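Long-range contacts in CurF (Lyngbya majuscula, PDB 5DP2), which binds NADP and forms the cyclopropane ring in curacin A biosynthesis, as an unusual enoyl reductase domain of a polyketide synthase: residues Lys44-Asn49 with Gly110-Ser115; Glu83-Val88 with Glu135-Phe140; Tyr148-Leu153 with Gln177-Phe182. One frame throughout, in Å; residues are numbered along the deposited sequence. Where two conformers were deposited one is given.

Contact 1: residues Lys44-Asn49 with Gly110-Ser115; sequences KAVPVN and GNAFSS. With NAP (NADP nicotinamide-adenine-dinucleotide phosphate), chain B.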
loop_
_atom_site.group_PDB
_atom_site.type_symbol
_atom_site.label_atom_id
_atom_site.label_comp_id
_atom_site.label_asym_id
_atom_site.label_seq_id
_atom_site.Cartn_x
_atom_site.Cartn_y
_atom_site.Cartn_z
ATOM N N LYS A 44 -3.589 5.432 -16.713
ATOM C CA LYS A 44 -4.578 6.470 -16.499
ATOM C C LYS A 44 -4.513 7.084 -15.102
ATOM O O LYS A 44 -4.769 8.276 -14.946
ATOM C CB LYS A 44 -5.983 5.949 -16.816
ATOM C CG LYS A 44 -6.153 5.427 -18.254
ATOM C CD LYS A 44 -6.048 6.528 -19.299
ATOM C CE LYS A 44 -5.879 5.992 -20.711
ATOM N NZ LYS A 44 -7.133 5.354 -21.198
ATOM N N ALA A 45 -4.186 6.292 -14.075
ATOM C CA ALA A 45 -4.102 6.814 -12.713
ATOM C C ALA A 45 -3.105 5.967 -11.955
ATOM O O ALA A 45 -3.072 4.738 -12.093
ATOM C CB ALA A 45 -5.476 6.818 -12.043
ATOM N N VAL A 46 -2.296 6.631 -11.124
ATOM C CA VAL A 46 -1.224 5.969 -10.404
ATOM C C VAL A 46 -1.051 6.711 -9.087
ATOM O O VAL A 46 -0.873 7.929 -9.087
ATOM C CB VAL A 46 0.100 5.926 -11.245
ATOM C CG1 VAL A 46 0.426 7.231 -11.961
ATOM C CG2 VAL A 46 1.236 5.404 -10.400
ATOM N N PRO A 47 -1.140 6.008 -7.958
ATOM C CA PRO A 47 -1.019 6.693 -6.684
ATOM C C PRO A 47 0.419 6.779 -6.213
ATOM O O PRO A 47 1.291 6.025 -6.663
ATOM C CB PRO A 47 -1.817 5.806 -5.752
ATOM C CG PRO A 47 -1.537 4.421 -6.287
ATOM C CD PRO A 47 -1.484 4.570 -7.787
ATOM N N VAL A 48 0.665 7.693 -5.265
ATOM C CA VAL A 48 1.936 7.755 -4.563
ATOM C C VAL A 48 1.881 6.836 -3.327
ATOM O O VAL A 48 0.891 6.845 -2.597
ATOM C CB VAL A 48 2.228 9.199 -4.077
ATOM C CG1 VAL A 48 3.638 9.285 -3.482
ATOM C CG2 VAL A 48 2.088 10.210 -5.198
ATOM N N ASN A 49 2.929 6.054 -3.081
ATOM C CA ASN A 49 3.022 5.246 -1.876
ATOM C C ASN A 49 4.092 5.821 -0.953
ATOM O O ASN A 49 5.065 6.424 -1.411
ATOM C CB ASN A 49 3.310 3.778 -2.230
ATOM C CG ASN A 49 2.019 3.058 -2.682
ATOM O OD1 ASN A 49 1.279 2.464 -1.874
ATOM N ND2 ASN A 49 1.686 3.179 -3.919
ATOM N N GLY A 110 6.238 -1.464 -10.737
ATOM C CA GLY A 110 7.462 -0.774 -10.354
ATOM C C GLY A 110 7.764 0.513 -11.099
ATOM O O GLY A 110 8.617 1.282 -10.650
ATOM N N ASN A 111 7.062 0.697 -12.226
ATOM C CA ASN A 111 7.265 1.831 -13.143
ATOM C C ASN A 111 5.932 2.425 -13.610
ATOM O O ASN A 111 5.843 3.005 -14.681
ATOM C CB ASN A 111 8.099 1.399 -14.359
ATOM C CG ASN A 111 7.424 0.326 -15.189
ATOM O OD1 ASN A 111 6.475 -0.315 -14.732
ATOM N ND2 ASN A 111 7.908 0.109 -16.395
ATOM N N ALA A 112 4.863 2.305 -12.797
ATOM C CA ALA A 112 3.563 2.840 -13.225
ATOM C C ALA A 112 3.532 4.355 -13.410
ATOM O O ALA A 112 2.636 4.831 -14.106
ATOM C CB ALA A 112 2.441 2.387 -12.317
ATOM N N PHE A 113 4.480 5.112 -12.818
ATOM C CA PHE A 113 4.612 6.534 -13.162
ATOM C C PHE A 113 5.362 6.650 -14.502
ATOM O O PHE A 113 6.520 7.079 -14.572
ATOM C CB PHE A 113 5.313 7.329 -12.052
ATOM C CG PHE A 113 4.446 7.683 -10.869
ATOM C CD1 PHE A 113 3.596 8.767 -10.940
ATOM C CD2 PHE A 113 4.528 7.004 -9.667
ATOM C CE1 PHE A 113 2.801 9.139 -9.841
ATOM C CE2 PHE A 113 3.757 7.383 -8.558
ATOM C CZ PHE A 113 2.882 8.437 -8.671
ATOM N N SER A 114 4.652 6.273 -15.570
ATOM C CA SER A 114 5.118 6.282 -16.953
ATOM C C SER A 114 3.889 6.448 -17.827
ATOM O O SER A 114 2.809 5.983 -17.474
ATOM C CB SER A 114 5.774 4.957 -17.350
ATOM O OG SER A 114 6.895 4.629 -16.552
ATOM N N SER A 115 4.055 7.023 -19.015
ATOM C CA SER A 115 2.921 7.119 -19.921
ATOM C C SER A 115 2.415 5.735 -20.342
ATOM O O SER A 115 1.192 5.503 -20.425
ATOM C CB SER A 115 3.316 7.908 -21.165
ATOM O OG SER A 115 3.892 9.162 -20.839
HETATM P PA NAP B . 0.239 6.252 4.595
HETATM O O1A NAP B . -0.828 6.848 3.742
HETATM O O2A NAP B . -0.141 5.362 5.720
HETATM O O5B NAP B . 1.150 7.461 5.111
HETATM C C5B NAP B . 2.056 7.291 6.209
HETATM C C4B NAP B . 1.356 7.256 7.550
HETATM O O4B NAP B . 2.337 7.278 8.561
HETATM C C3B NAP B . 0.420 8.405 7.788
HETATM O O3B NAP B . -0.906 7.883 7.901
HETATM C C2B NAP B . 0.893 9.053 9.103
HETATM O O2B NAP B . -0.069 9.328 10.081
HETATM C C1B NAP B . 1.804 7.995 9.694
HETATM N N9A NAP B . 2.960 8.519 10.407
HETATM C C8A NAP B . 4.172 8.886 9.863
HETATM N N7A NAP B . 5.014 9.323 10.829
HETATM C C5A NAP B . 4.345 9.222 11.986
HETATM C C6A NAP B . 4.650 9.503 13.352
HETATM N N6A NAP B . 5.864 9.985 13.684
HETATM N N1A NAP B . 3.719 9.270 14.269
HETATM C C2A NAP B . 2.526 8.791 13.902
HETATM N N3A NAP B . 2.126 8.488 12.664
HETATM C C4A NAP B . 3.024 8.721 11.720
HETATM O O3 NAP B . 1.292 5.462 3.668
HETATM P PN NAP B . 1.171 4.015 2.993
HETATM O O1N NAP B . 1.784 4.107 1.650
HETATM O O2N NAP B . -0.230 3.489 3.116
HETATM O O5D NAP B . 2.147 3.183 3.891
HETATM C C5D NAP B . 1.797 2.952 5.275
HETATM C C4D NAP B . 3.047 2.472 6.055
HETATM O O4D NAP B . 3.212 1.102 5.796
HETATM C C3D NAP B . 4.364 3.131 5.626
HETATM O O3D NAP B . 5.246 3.126 6.756
HETATM C C2D NAP B . 4.851 2.228 4.521
HETATM O O2D NAP B . 6.273 2.320 4.385
HETATM C C1D NAP B . 4.391 0.877 5.002
HETATM N N1N NAP B . 3.977 -0.161 4.033
HETATM C C2N NAP B . 4.549 -1.385 4.084
HETATM C C3N NAP B . 4.194 -2.409 3.211
HETATM C C7N NAP B . 4.854 -3.741 3.313
HETATM O O7N NAP B . 4.633 -4.497 2.392
HETATM N N7N NAP B . 5.625 -4.018 4.399
HETATM C C4N NAP B . 3.209 -2.165 2.247
HETATM C C5N NAP B . 2.634 -0.901 2.216
HETATM C C6N NAP B . 3.025 0.095 3.119
HETATM P P2B NAP B . -1.100 10.549 10.016
HETATM O O1X NAP B . -2.062 10.242 8.875
HETATM O O2X NAP B . -1.748 10.501 11.371
HETATM O O3X NAP B . -0.290 11.796 9.758
#

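Contact 2: residues Glu83-Val88 with Glu135-Phe140; sequences EGVGTV and EAATIF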
loop_
_atom_site.group_PDB
_atom_site.type_symbol
_atom_site.label_atom_id
_atom_site.label_comp_id
_atom_site.label_asym_id
_atom_site.label_seq_id
_atom_site.Cartn_x
_atom_site.Cartn_y
_atom_site.Cartn_z
ATOM N N GLU A 83 1.952 0.320 -8.259
ATOM C CA GLU A 83 0.592 -0.077 -8.557
ATOM C C GLU A 83 0.038 0.998 -9.489
ATOM O O GLU A 83 0.552 2.122 -9.538
ATOM C CB GLU A 83 -0.262 -0.135 -7.267
ATOM C CG GLU A 83 -0.269 1.190 -6.499
ATOM C CD GLU A 83 -1.131 1.211 -5.242
ATOM O OE1 GLU A 83 -2.220 0.569 -5.275
ATOM O OE2 GLU A 83 -0.721 1.873 -4.261
ATOM N N GLY A 84 -1.020 0.675 -10.211
ATOM C CA GLY A 84 -1.751 1.670 -10.956
ATOM C C GLY A 84 -2.826 1.052 -11.801
ATOM O O GLY A 84 -3.096 -0.161 -11.677
ATOM N N VAL A 85 -3.459 1.877 -12.636
ATOM C CA VAL A 85 -4.564 1.410 -13.478
ATOM C C VAL A 85 -4.464 2.047 -14.842
ATOM O O VAL A 85 -3.951 3.167 -14.989
ATOM C CB VAL A 85 -5.960 1.729 -12.866
ATOM C CG1 VAL A 85 -6.158 1.035 -11.530
ATOM C CG2 VAL A 85 -6.170 3.221 -12.733
ATOM N N GLY A 86 -4.937 1.332 -15.859
ATOM C CA GLY A 86 -4.963 1.914 -17.187
ATOM C C GLY A 86 -5.658 1.021 -18.178
ATOM O O GLY A 86 -6.447 0.132 -17.816
ATOM N N THR A 87 -5.386 1.296 -19.450
ATOM C CA THR A 87 -6.090 0.666 -20.563
ATOM C C THR A 87 -5.093 -0.022 -21.473
ATOM O O THR A 87 -4.074 0.568 -21.849
ATOM C CB THR A 87 -6.845 1.726 -21.379
ATOM O OG1 THR A 87 -7.675 2.489 -20.481
ATOM C CG2 THR A 87 -7.685 1.110 -22.490
ATOM N N VAL A 88 -5.362 -1.280 -21.830
ATOM C CA VAL A 88 -4.492 -1.987 -22.784
ATOM C C VAL A 88 -4.596 -1.299 -24.158
ATOM O O VAL A 88 -5.694 -1.168 -24.713
ATOM C CB VAL A 88 -4.912 -3.465 -22.871
ATOM C CG1 VAL A 88 -4.112 -4.195 -23.958
ATOM C CG2 VAL A 88 -4.717 -4.151 -21.534
ATOM N N GLU A 135 -10.832 5.783 -8.648
ATOM C CA GLU A 135 -11.276 4.919 -7.552
ATOM C C GLU A 135 -10.511 3.608 -7.515
ATOM O O GLU A 135 -10.057 3.148 -6.470
ATOM C CB GLU A 135 -12.772 4.622 -7.685
ATOM C CG GLU A 135 -13.665 5.761 -7.238
ATOM C CD GLU A 135 -15.141 5.495 -7.462
ATOM O OE1 GLU A 135 -15.514 4.923 -8.519
ATOM O OE2 GLU A 135 -15.929 5.917 -6.586
ATOM N N ALA A 136 -10.375 2.985 -8.681
ATOM C CA ALA A 136 -9.687 1.699 -8.753
ATOM C C ALA A 136 -8.210 1.819 -8.395
ATOM O O ALA A 136 -7.617 0.877 -7.898
ATOM C CB ALA A 136 -9.868 1.045 -10.115
ATOM N N ALA A 137 -7.635 3.006 -8.641
ATOM C CA ALA A 137 -6.226 3.278 -8.319
ATOM C C ALA A 137 -5.968 3.291 -6.824
ATOM O O ALA A 137 -4.802 3.293 -6.429
ATOM C CB ALA A 137 -5.780 4.586 -8.944
ATOM N N THR A 138 -7.013 3.301 -5.987
ATOM C CA THR A 138 -6.796 3.247 -4.546
ATOM C C THR A 138 -6.620 1.836 -4.013
ATOM O O THR A 138 -6.306 1.682 -2.829
ATOM C CB THR A 138 -7.947 3.937 -3.772
ATOM O OG1 THR A 138 -9.138 3.131 -3.810
ATOM C CG2 THR A 138 -8.213 5.331 -4.229
ATOM N N ILE A 139 -6.825 0.801 -4.838
ATOM C CA ILE A 139 -7.027 -0.549 -4.299
ATOM C C ILE A 139 -5.759 -1.348 -4.002
ATOM O O ILE A 139 -5.607 -1.873 -2.905
ATOM C CB ILE A 139 -7.948 -1.378 -5.251
ATOM C CG1 ILE A 139 -9.344 -0.766 -5.301
ATOM C CG2 ILE A 139 -7.976 -2.839 -4.816
ATOM C CD1 ILE A 139 -10.266 -1.407 -6.310
ATOM N N PHE A 140 -4.882 -1.527 -5.008
ATOM C CA PHE A 140 -3.951 -2.661 -4.989
ATOM C C PHE A 140 -3.031 -2.726 -3.767
ATOM O O PHE A 140 -3.107 -3.670 -2.975
ATOM C CB PHE A 140 -3.125 -2.686 -6.299
ATOM C CG PHE A 140 -2.183 -3.845 -6.398
ATOM C CD1 PHE A 140 -2.627 -5.099 -6.833
ATOM C CD2 PHE A 140 -0.849 -3.720 -6.033
ATOM C CE1 PHE A 140 -1.757 -6.172 -6.889
ATOM C CE2 PHE A 140 0.028 -4.792 -6.096
ATOM C CZ PHE A 140 -0.439 -6.025 -6.514
HETATM O O HOH W 1 -3.539 1.022 -2.797
HETATM O O HOH W 2 -3.298 1.336 -7.718
#

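Contact 3: residues Tyr148-Leu153 with Gln177-Phe182; sequences YGLHNL and QLAQFF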
loop_
_atom_site.group_PDB
_atom_site.type_symbol
_atom_site.label_atom_id
_atom_site.label_comp_id
_atom_site.label_asym_id
_atom_site.label_seq_id
_atom_site.Cartn_x
_atom_site.Cartn_y
_atom_site.Cartn_z
ATOM N N TYR A 148 -3.551 -9.474 3.227
ATOM C CA TYR A 148 -2.562 -10.495 3.542
ATOM C C TYR A 148 -2.269 -10.521 5.035
ATOM O O TYR A 148 -2.226 -11.579 5.666
ATOM C CB TYR A 148 -1.294 -10.262 2.709
ATOM C CG TYR A 148 -0.277 -11.333 2.903
ATOM C CD1 TYR A 148 -0.559 -12.661 2.601
ATOM C CD2 TYR A 148 0.995 -11.029 3.385
ATOM C CE1 TYR A 148 0.380 -13.658 2.761
ATOM C CE2 TYR A 148 1.954 -12.017 3.534
ATOM C CZ TYR A 148 1.650 -13.334 3.222
ATOM O OH TYR A 148 2.593 -14.331 3.379
ATOM N N GLY A 149 -2.062 -9.340 5.627
ATOM C CA GLY A 149 -1.762 -9.289 7.049
ATOM C C GLY A 149 -2.914 -9.743 7.933
ATOM O O GLY A 149 -2.721 -10.531 8.866
ATOM N N LEU A 150 -4.096 -9.161 7.720
ATOM C CA LEU A 150 -5.239 -9.415 8.613
ATOM C C LEU A 150 -5.881 -10.785 8.401
ATOM O O LEU A 150 -6.302 -11.417 9.363
ATOM C CB LEU A 150 -6.294 -8.334 8.472
ATOM C CG LEU A 150 -5.896 -6.918 8.929
ATOM C CD1 LEU A 150 -6.944 -5.939 8.487
ATOM C CD2 LEU A 150 -5.667 -6.834 10.418
ATOM N N HIS A 151 -6.013 -11.198 7.141
ATOM C CA HIS A 151 -6.672 -12.452 6.808
ATOM C C HIS A 151 -5.679 -13.604 6.763
ATOM O O HIS A 151 -5.779 -14.556 7.516
ATOM C CB HIS A 151 -7.455 -12.322 5.508
ATOM C CG HIS A 151 -8.093 -13.592 5.041
ATOM N ND1 HIS A 151 -7.462 -14.473 4.188
ATOM C CD2 HIS A 151 -9.310 -14.123 5.284
ATOM C CE1 HIS A 151 -8.251 -15.506 3.946
ATOM N NE2 HIS A 151 -9.380 -15.319 4.599
ATOM N N ASN A 152 -4.691 -13.552 5.864
ATOM C CA ASN A 152 -3.843 -14.721 5.664
ATOM C C ASN A 152 -2.966 -15.022 6.880
ATOM O O ASN A 152 -2.783 -16.169 7.245
ATOM C CB ASN A 152 -2.951 -14.580 4.428
ATOM C CG ASN A 152 -3.711 -14.634 3.124
ATOM O OD1 ASN A 152 -4.733 -14.008 2.973
ATOM N ND2 ASN A 152 -3.127 -15.299 2.133
ATOM N N LEU A 153 -2.368 -13.971 7.455
ATOM C CA LEU A 153 -1.403 -14.155 8.532
ATOM C C LEU A 153 -2.059 -14.169 9.908
ATOM O O LEU A 153 -1.998 -15.180 10.609
ATOM C CB LEU A 153 -0.267 -13.115 8.451
ATOM C CG LEU A 153 0.571 -13.179 7.139
ATOM C CD1 LEU A 153 1.657 -12.128 7.201
ATOM C CD2 LEU A 153 1.125 -14.570 6.876
ATOM N N GLN A 177 -11.396 -0.949 6.889
ATOM C CA GLN A 177 -12.496 -1.534 6.133
ATOM C C GLN A 177 -12.492 -3.052 6.270
ATOM O O GLN A 177 -13.545 -3.679 6.477
ATOM C CB GLN A 177 -12.420 -1.187 4.643
ATOM C CG GLN A 177 -12.829 0.228 4.294
ATOM C CD GLN A 177 -13.108 0.345 2.807
ATOM O OE1 GLN A 177 -13.766 -0.523 2.225
ATOM N NE2 GLN A 177 -12.649 1.421 2.198
ATOM N N LEU A 178 -11.333 -3.681 6.116
ATOM C CA LEU A 178 -11.254 -5.136 6.186
ATOM C C LEU A 178 -11.546 -5.660 7.590
ATOM O O LEU A 178 -12.277 -6.647 7.754
ATOM C CB LEU A 178 -9.877 -5.616 5.705
ATOM C CG LEU A 178 -9.741 -5.649 4.199
ATOM C CD1 LEU A 178 -8.272 -5.686 3.818
ATOM C CD2 LEU A 178 -10.467 -6.849 3.623
ATOM N N ALA A 179 -10.981 -5.024 8.613
ATOM C CA ALA A 179 -11.237 -5.472 9.962
ATOM C C ALA A 179 -12.741 -5.430 10.282
ATOM O O ALA A 179 -13.262 -6.344 10.926
ATOM C CB ALA A 179 -10.438 -4.649 10.957
ATOM N N GLN A 180 -13.412 -4.378 9.838
ATOM C CA GLN A 180 -14.859 -4.329 10.085
ATOM C C GLN A 180 -15.633 -5.328 9.238
ATOM O O GLN A 180 -16.589 -5.928 9.745
ATOM C CB GLN A 180 -15.353 -2.918 9.917
ATOM C CG GLN A 180 -14.655 -2.017 10.913
ATOM C CD GLN A 180 -15.386 -0.740 11.166
ATOM O OE1 GLN A 180 -15.864 -0.077 10.250
ATOM N NE2 GLN A 180 -15.511 -0.401 12.439
ATOM N N PHE A 181 -15.208 -5.574 7.995
ATOM C CA PHE A 181 -15.809 -6.634 7.175
ATOM C C PHE A 181 -15.703 -7.999 7.864
ATOM O O PHE A 181 -16.624 -8.818 7.793
ATOM C CB PHE A 181 -15.138 -6.659 5.786
ATOM C CG PHE A 181 -15.530 -7.842 4.930
ATOM C CD1 PHE A 181 -16.772 -7.911 4.341
ATOM C CD2 PHE A 181 -14.651 -8.922 4.781
ATOM C CE1 PHE A 181 -17.130 -9.010 3.591
ATOM C CE2 PHE A 181 -15.004 -10.024 4.026
ATOM C CZ PHE A 181 -16.246 -10.062 3.426
ATOM N N PHE A 182 -14.580 -8.245 8.546
ATOM C CA PHE A 182 -14.364 -9.492 9.261
ATOM C C PHE A 182 -15.048 -9.510 10.628
ATOM O O PHE A 182 -14.952 -10.534 11.334
ATOM C CB PHE A 182 -12.853 -9.740 9.453
ATOM C CG PHE A 182 -12.082 -9.974 8.197
ATOM C CD1 PHE A 182 -12.567 -10.779 7.203
ATOM C CD2 PHE A 182 -10.830 -9.387 8.029
ATOM C CE1 PHE A 182 -11.840 -10.979 6.051
ATOM C CE2 PHE A 182 -10.092 -9.601 6.884
ATOM C CZ PHE A 182 -10.628 -10.374 5.900
#

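Contact 1: residues Lys44-Asn49 with Gly110-Ser115
Val46 lays both of its methyl groups on one face of the Phe113 ring, joining a strand of the GroES-like part of the enoyl reductase to the inverse gamma turn centred on that phenylalanine. Phe113 leaves its turn with CB pointing across the strand rather than at it; CG lies anti to the carbonyl carbon (chi1 -79°), which swings the ring back under Val46. From there the ring atoms are shared among Val46, Pro47 and Val48. CG and CD2 sit beneath Val46 CG2, which is 3.7 Å from the ring centroid and only 11° from the ring normal, a CH-pi contact almost over the middle of the face. CD1 and CE1 lie nearer the other methyl, with Val46 CG1 at 3.7 Å from Phe113 CD1. At the far end, Phe113 CE2 comes within 3.4 Å of Pro47 O, which approaches obliquely, and Phe113 CZ touches Val48 CG2 at 4.0 Å. The ring therefore spans three successive residues of the strand. Ala112 closes the side of this patch, its CB 3.8 Å from Val46 CG2. Behind the turn, Ser114 OG donates to Asn111 O (2.7 Å), tying the loop to itself. At Asn49, which directly precedes a helix, the backbone C comes 3.9 Å from NADP O1N. On the sheet side, Lys44 and Ala45 form a classic beta bulge opposite Val85. Strand 39-48 also pairs with strand 336-340, whose Val339 touches Phe113, while Leu13 of strand 11-14 and Phe80 pack against the same side chain.

Contact 2: residues Glu83-Val88 with Glu135-Phe140
Glu83 and Val85 of strand 83-91 pack against a type I beta turn, Ala136 to Ile139, that links helix 133-136 to helix 140-153. The Glu83 side chain starts from a cramped torsion, with CG between the backbone N and the carbonyl carbon (chi1 57°), and then extends, bringing its carboxylate alongside the turn. Its CB lies 3.8 Å from Phe140 CD2, meeting the ring obliquely. Phe140 has CG anti to its own N (chi1 -178°), which leads the ring past the glutamate in the reverse direction. OE1 is gripped by three donors: the backbone N of Met141 and two waters. Water 1 bridges it to Thr138 O and water 2 to Ala137 O, so carbonyls of the turn are joined to the strand through solvent. OE2 accepts from Asn49 ND2 and forms a salt bridge with Lys336 NZ. Val85 CG1 lies against the Ala136-Ala137 peptide, 3.8 Å from Ala137 N, and CG2 is 4.0 Å from Ala137 CB, a tentative placing because the side chain has a second conformer. The residue before the turn also ties it down: Glu135 O accepts from Thr138 N and also from Thr138 OG1, the latter at 2.8 Å and in the carbonyl plane.

Contact 3: residues Tyr148-Leu153 with Gln177-Phe182
Two helices flanking the Rossmann-type parallel sheet meet here, Leu150 and His151 of helix 140-153 packing against Leu178 and Ala179 of helix 170-181 and Phe182 just after it. Leu150 reaches over with CD1, which rests 4.1 Å from Leu178 CB and about as far from Ala179 N, the two leucines crossing at a slant. Leu150 CB, by contrast, meets the edge of the Phe182 ring near the ring plane, at CE2. Phe182 CZ presses on His151 CB at 3.7 Å, a little nearer than it comes to CD2 of the imidazole. The two ring planes are inclined by 29°, but the centroids are 5.8 Å apart, so the rings are displaced from one another and overlap little. His151 CG is anti to the backbone N (chi1 176°), which carries the imidazole to where Tyr147 stacks on it. With an alanine here, the CB contact would remain, but Phe182 would probably lose its imidazole neighbour and Asn152 a donor that holds its amide. That donor is His151 ND1, whose N-H points almost straight (177°) at Asn152 OD1, 3.0 Å away, from above the carbonyl plane.

How the contacts relate
Contacts 1 and 2 share one mixed sheet, where strands 39-48 and 83-91 are antiparallel neighbours, and their centres lie about 9 Å apart. Their segments alternate along the chain, and they touch directly, for example where Ala112 CB rests on Glu83 O. Contact 3 follows both in sequence and stands on the parallel-sheet side, its centre about 26 Å from that of contact 1 and about 21 Å from that of contact 2. Helix 140-153 spans the gap: it starts at the end of 135-140 and finishes in 148-153. It is thus one of the links between the mixed sheet and the Rossmann-type half, with NADP bound between the two.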